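Long-range contacts in diadenosine Tetraphosphate Hydrolase (Caenorhabditis elegans, PDB 1KT9), which hydrolyses diadenosine tetraphosphate asymmetrically to AMP and ATP as a divalent-metal-dependent member of the Nudix family: residues Val2-Gly7 with Pro82-Tyr87; Gly7-Arg12 with Trp32-Gly37. All coordinates share one frame; numbering follows the deposited sequence.

Contact 1. Residues Val2-Gly7 with Pro82-Tyr87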
loop_
_atom_site.group_PDB
_atom_site.type_symbol
_atom_site.label_atom_id
_atom_site.label_comp_id
_atom_site.label_asym_id
_atom_site.label_seq_id
_atom_site.Cartn_x
_atom_site.Cartn_y
_atom_site.Cartn_z
ATOM N N VAL A 2 -17.144 -12.149 0.076
ATOM C CA VAL A 2 -16.080 -11.296 -0.366
ATOM C C VAL A 2 -14.801 -12.030 -0.724
ATOM O O VAL A 2 -14.466 -13.061 -0.148
ATOM C CB VAL A 2 -15.700 -10.361 0.804
ATOM C CG1 VAL A 2 -14.925 -11.148 1.902
ATOM C CG2 VAL A 2 -14.912 -9.201 0.322
ATOM N N VAL A 3 -14.073 -11.457 -1.664
ATOM C CA VAL A 3 -12.767 -11.967 -1.992
ATOM C C VAL A 3 -11.763 -11.148 -1.208
ATOM O O VAL A 3 -11.833 -9.932 -1.156
ATOM C CB VAL A 3 -12.482 -11.868 -3.483
ATOM C CG1 VAL A 3 -11.069 -12.280 -3.766
ATOM C CG2 VAL A 3 -13.445 -12.740 -4.248
ATOM N N LYS A 4 -10.817 -11.829 -0.597
ATOM C CA LYS A 4 -9.841 -11.156 0.222
ATOM C C LYS A 4 -8.520 -10.812 -0.480
ATOM O O LYS A 4 -7.898 -11.645 -1.145
ATOM C CB LYS A 4 -9.591 -12.001 1.464
ATOM C CG LYS A 4 -10.843 -12.099 2.398
ATOM C CD LYS A 4 -10.503 -12.859 3.664
ATOM C CE LYS A 4 -11.655 -12.857 4.667
ATOM N NZ LYS A 4 -11.459 -11.738 5.637
ATOM N N ALA A 5 -8.088 -9.569 -0.260
ATOM C CA ALA A 5 -6.808 -9.071 -0.711
ATOM C C ALA A 5 -6.106 -8.293 0.414
ATOM O O ALA A 5 -6.747 -7.871 1.407
ATOM C CB ALA A 5 -7.003 -8.166 -1.911
ATOM N N ALA A 6 -4.807 -8.101 0.277
ATOM C CA ALA A 6 -4.039 -7.374 1.279
ATOM C C ALA A 6 -2.833 -6.690 0.666
ATOM O O ALA A 6 -2.395 -7.041 -0.424
ATOM C CB ALA A 6 -3.586 -8.303 2.431
ATOM N N GLY A 7 -2.338 -5.685 1.370
ATOM C CA GLY A 7 -1.145 -4.961 0.960
ATOM C C GLY A 7 -0.520 -4.127 2.057
ATOM O O GLY A 7 -0.965 -4.136 3.226
ATOM N N PRO A 82 -17.128 -8.208 -5.312
ATOM C CA PRO A 82 -16.846 -7.599 -4.010
ATOM C C PRO A 82 -15.558 -8.127 -3.495
ATOM O O PRO A 82 -15.278 -9.334 -3.564
ATOM C CB PRO A 82 -18.009 -8.061 -3.132
ATOM C CG PRO A 82 -19.045 -8.393 -4.028
ATOM C CD PRO A 82 -18.474 -8.787 -5.340
ATOM N N LYS A 83 -14.746 -7.186 -3.027
ATOM C CA LYS A 83 -13.428 -7.481 -2.595
ATOM C C LYS A 83 -13.038 -6.507 -1.476
ATOM O O LYS A 83 -13.414 -5.327 -1.472
ATOM C CB LYS A 83 -12.469 -7.309 -3.769
ATOM C CG LYS A 83 -11.010 -7.373 -3.399
ATOM C CD LYS A 83 -10.097 -7.340 -4.646
ATOM C CE LYS A 83 -9.670 -5.938 -5.020
ATOM N NZ LYS A 83 -8.702 -5.971 -6.152
ATOM N N SER A 84 -12.348 -7.043 -0.499
ATOM C CA SER A 84 -11.831 -6.244 0.585
ATOM C C SER A 84 -10.312 -6.202 0.446
ATOM O O SER A 84 -9.738 -7.182 -0.005
ATOM C CB SER A 84 -12.232 -6.893 1.916
ATOM O OG SER A 84 -11.654 -8.183 2.098
ATOM N N VAL A 85 -9.678 -5.067 0.776
ATOM C CA VAL A 85 -8.239 -4.980 0.751
ATOM C C VAL A 85 -7.780 -4.430 2.102
ATOM O O VAL A 85 -8.128 -3.309 2.479
ATOM C CB VAL A 85 -7.692 -4.101 -0.389
ATOM C CG1 VAL A 85 -6.226 -4.162 -0.420
ATOM C CG2 VAL A 85 -8.235 -4.510 -1.698
ATOM N N LYS A 86 -7.070 -5.265 2.854
ATOM C CA LYS A 86 -6.586 -4.851 4.174
ATOM C C LYS A 86 -5.155 -4.375 4.042
ATOM O O LYS A 86 -4.287 -5.111 3.540
ATOM C CB LYS A 86 -6.686 -6.015 5.180
ATOM C CG LYS A 86 -6.129 -5.680 6.570
ATOM C CD LYS A 86 -6.532 -6.746 7.611
ATOM C CE LYS A 86 -6.275 -6.274 9.029
ATOM N NZ LYS A 86 -6.538 -7.327 10.043
ATOM N N TYR A 87 -4.908 -3.160 4.520
ATOM C CA TYR A 87 -3.568 -2.548 4.512
ATOM C C TYR A 87 -2.998 -2.274 5.898
ATOM O O TYR A 87 -3.716 -1.787 6.781
ATOM C CB TYR A 87 -3.588 -1.175 3.794
ATOM C CG TYR A 87 -3.846 -1.154 2.296
ATOM C CD1 TYR A 87 -5.087 -0.811 1.760
ATOM C CD2 TYR A 87 -2.804 -1.367 1.411
ATOM C CE1 TYR A 87 -5.288 -0.767 0.369
ATOM C CE2 TYR A 87 -2.988 -1.322 0.065
ATOM C CZ TYR A 87 -4.216 -1.021 -0.466
ATOM O OH TYR A 87 -4.255 -1.002 -1.850
HETATM O O HOH W 1 -9.259 -8.358 2.801
#
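Ala5 and Val85 face each other on one side of a parallel strand pair, Ala5 CB meeting the Val85 CG2 branch at 3.9 Å. With CG1 anti to the backbone N (chi1 -175°), Val85 keeps CG2 beside its own N, where it reaches the alanine methyl. On that same face Lys83 rises next to Val3, its CG passing 3.5 Å from Val3 O before the chain bends at chi3 and leads away. The Tyr87 ring stands obliquely beside Gly7, with CD2 3.6 Å from Gly7 C; the glycine brings no side chain against the ring. The reverse face carries Lys4, Ala6, Ser84 and Lys86. There Lys4 CG lies beside Ser84 OG at 4.0 Å. At the N-terminal end Val2 lays CG2 over the backbone, 3.5 Å from Ser84 N. Between the two faces runs a parallel ladder in which Val3 and Ala5 each use both N and O: Ser84 N binds Val3 O at 3.0 Å (162°), and Lys86 N binds Ala5 O at 3.0 Å. Strand 64-76 flanks the far edge of 83-87, placing Tyr76 against Lys83 in a cation-pi contact, and strand 32-38 borders 3-7. Helix 45-57 covers Ala6 through Ala49, while Met124 and Leu127 of helix 122-135 pack on Tyr87.

Contact 2. Residues Gly7-Arg12 with Trp32-Gly37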
loop_
_atom_site.group_PDB
_atom_site.type_symbol
_atom_site.label_atom_id
_atom_site.label_comp_id
_atom_site.label_asym_id
_atom_site.label_seq_id
_atom_site.Cartn_x
_atom_site.Cartn_y
_atom_site.Cartn_z
ATOM N N GLY A 7 -2.338 -5.685 1.370
ATOM C CA GLY A 7 -1.145 -4.961 0.960
ATOM C C GLY A 7 -0.520 -4.127 2.057
ATOM O O GLY A 7 -0.965 -4.136 3.226
ATOM N N LEU A 8 0.513 -3.372 1.684
ATOM C CA LEU A 8 1.111 -2.456 2.639
ATOM C C LEU A 8 1.179 -1.038 2.064
ATOM O O LEU A 8 1.589 -0.854 0.918
ATOM C CB LEU A 8 2.540 -2.906 2.969
ATOM C CG LEU A 8 2.719 -4.274 3.605
ATOM C CD1 LEU A 8 4.206 -4.661 3.737
ATOM C CD2 LEU A 8 2.061 -4.313 4.954
ATOM N N VAL A 9 0.786 -0.062 2.864
ATOM C CA VAL A 9 1.097 1.331 2.542
ATOM C C VAL A 9 2.528 1.591 2.951
ATOM O O VAL A 9 2.850 1.773 4.159
ATOM C CB VAL A 9 0.149 2.268 3.254
ATOM C CG1 VAL A 9 0.515 3.757 2.989
ATOM C CG2 VAL A 9 -1.268 1.973 2.758
ATOM N N ILE A 10 3.416 1.574 1.963
ATOM C CA ILE A 10 4.849 1.833 2.214
ATOM C C ILE A 10 5.097 3.329 2.315
ATOM O O ILE A 10 4.613 4.083 1.464
ATOM C CB ILE A 10 5.679 1.291 1.051
ATOM C CG1 ILE A 10 5.454 -0.206 0.836
ATOM C CG2 ILE A 10 7.216 1.633 1.211
ATOM C CD1 ILE A 10 5.823 -1.070 1.940
ATOM N N TYR A 11 5.823 3.783 3.341
ATOM C CA TYR A 11 6.252 5.175 3.366
ATOM C C TYR A 11 7.731 5.335 3.634
ATOM O O TYR A 11 8.377 4.445 4.163
ATOM C CB TYR A 11 5.499 6.033 4.411
ATOM C CG TYR A 11 5.876 5.784 5.866
ATOM C CD1 TYR A 11 6.700 6.664 6.556
ATOM C CD2 TYR A 11 5.372 4.663 6.547
ATOM C CE1 TYR A 11 7.045 6.428 7.865
ATOM C CE2 TYR A 11 5.724 4.401 7.878
ATOM C CZ TYR A 11 6.556 5.317 8.524
ATOM O OH TYR A 11 6.885 5.122 9.849
ATOM N N ARG A 12 8.239 6.522 3.322
ATOM C CA ARG A 12 9.590 6.870 3.707
ATOM C C ARG A 12 9.593 8.240 4.342
ATOM O O ARG A 12 8.708 9.021 4.078
ATOM C CB ARG A 12 10.550 6.839 2.502
ATOM C CG ARG A 12 10.266 7.836 1.370
ATOM C CD ARG A 12 11.379 7.838 0.290
ATOM N NE ARG A 12 11.252 8.924 -0.654
ATOM C CZ ARG A 12 12.024 9.071 -1.740
ATOM N NH1 ARG A 12 12.990 8.215 -2.018
ATOM N NH2 ARG A 12 11.833 10.091 -2.536
ATOM N N TRP A 32 -3.547 4.079 -9.571
ATOM C CA TRP A 32 -2.333 4.131 -8.782
ATOM C C TRP A 32 -2.711 3.712 -7.375
ATOM O O TRP A 32 -3.668 4.260 -6.859
ATOM C CB TRP A 32 -1.857 5.575 -8.702
ATOM C CG TRP A 32 -1.260 6.112 -9.953
ATOM C CD1 TRP A 32 -1.900 6.681 -10.990
ATOM C CD2 TRP A 32 0.123 6.135 -10.267
ATOM N NE1 TRP A 32 -1.004 7.060 -11.964
ATOM C CE2 TRP A 32 0.258 6.742 -11.532
ATOM C CE3 TRP A 32 1.270 5.677 -9.620
ATOM C CZ2 TRP A 32 1.487 6.901 -12.157
ATOM C CZ3 TRP A 32 2.485 5.854 -10.230
ATOM C CH2 TRP A 32 2.590 6.453 -11.491
ATOM N N THR A 33 -1.993 2.760 -6.780
ATOM C CA THR A 33 -2.278 2.330 -5.417
ATOM C C THR A 33 -1.009 1.824 -4.768
ATOM O O THR A 33 -0.026 1.564 -5.450
ATOM C CB THR A 33 -3.289 1.165 -5.401
ATOM O OG1 THR A 33 -2.633 -0.052 -5.762
ATOM C CG2 THR A 33 -4.353 1.329 -6.466
ATOM N N PRO A 34 -1.019 1.663 -3.456
ATOM C CA PRO A 34 0.094 1.003 -2.798
ATOM C C PRO A 34 0.092 -0.463 -3.249
ATOM O O PRO A 34 -0.900 -0.917 -3.846
ATOM C CB PRO A 34 -0.247 1.086 -1.329
ATOM C CG PRO A 34 -1.242 2.203 -1.228
ATOM C CD PRO A 34 -2.050 2.123 -2.501
ATOM N N PRO A 35 1.190 -1.161 -3.022
ATOM C CA PRO A 35 1.344 -2.545 -3.437
ATOM C C PRO A 35 0.303 -3.441 -2.768
ATOM O O PRO A 35 0.144 -3.286 -1.561
ATOM C CB PRO A 35 2.731 -2.950 -2.878
ATOM C CG PRO A 35 3.210 -1.828 -2.059
ATOM C CD PRO A 35 2.363 -0.655 -2.307
ATOM N N LYS A 36 -0.382 -4.293 -3.519
ATOM C CA LYS A 36 -1.377 -5.216 -2.923
ATOM C C LYS A 36 -1.760 -6.318 -3.879
ATOM O O LYS A 36 -1.445 -6.242 -5.068
ATOM C CB LYS A 36 -2.648 -4.441 -2.550
ATOM C CG LYS A 36 -3.662 -4.382 -3.610
ATOM C CD LYS A 36 -3.454 -3.317 -4.556
ATOM C CE LYS A 36 -4.710 -3.237 -5.488
ATOM N NZ LYS A 36 -4.470 -2.273 -6.607
ATOM N N GLY A 37 -2.476 -7.310 -3.373
ATOM C CA GLY A 37 -3.006 -8.379 -4.199
ATOM C C GLY A 37 -3.800 -9.435 -3.412
ATOM O O GLY A 37 -3.936 -9.342 -2.202
#
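Pro35 O is directed at the start of 7-12, where it accepts a hydrogen bond from Leu8 N at 3.3 Å (140°) and also meets Gly7 CA at 3.3 Å. The neighbouring Lys36 can be followed outward. Its CB lies over Gly7, 3.9 Å from Gly7 CA, in the antiparallel non-hydrogen-bonded pair these residues form; Gly7, with no side chain, lets Pro35 O and Lys36 CB come this close. CG leads away from Gly7, and the bend at chi2 (-85°) then swings CD round, where it comes near Tyr87 OH. Beyond CE, the NZ tip donates to Thr33 OG1 at 3.0 Å, and Thr33 OG1 in turn donates to Pro34 O at 2.7 Å. Two linked bonds thus draw the lysine back across the turn made by the two prolines. That turn interrupts strand 32-38 at 34-35, two residues before Gly37, the first residue of the Nudix box, so the contact lies at the entry to the family's signature segment. Where the strand pairing stops, the proline rings make the contact. Pro34 lies alongside Val9, both pointing the same way, with its CG 4.0 Å from Val9 CG2. Pro35 instead crosses Ile10 at about a right angle, CG against Ile10 CG1 at 4.0 Å, while its CD comes within 3.3 Å of Leu8 O. Helix 45-57 reaches Leu8, Ile10 and Pro35 through Thr53; on Val9 sit Leu128 and Phe131 of helix 122-135, whose Met124 touches Pro34.

From the N terminus the chain enters strand 3-14, whose first half takes part in contact 1 and whose next residues make contact 2, with Gly7 common to both. Contact 2 closes first, when the chain returns through strand 17-24 to 32-37. The chain then runs through the Nudix box, which contains helix 45-57, and strand 64-76 before 82-87 closes contact 1, so the smaller loop is nested inside the larger. In one mixed sheet strand 3-14 pairs with 32-38 and 83-92, and also with 17-24. The contacts, with centres about 13 Å apart, also touch directly: Ala6 N probably donates a hydrogen bond to Gly37 O.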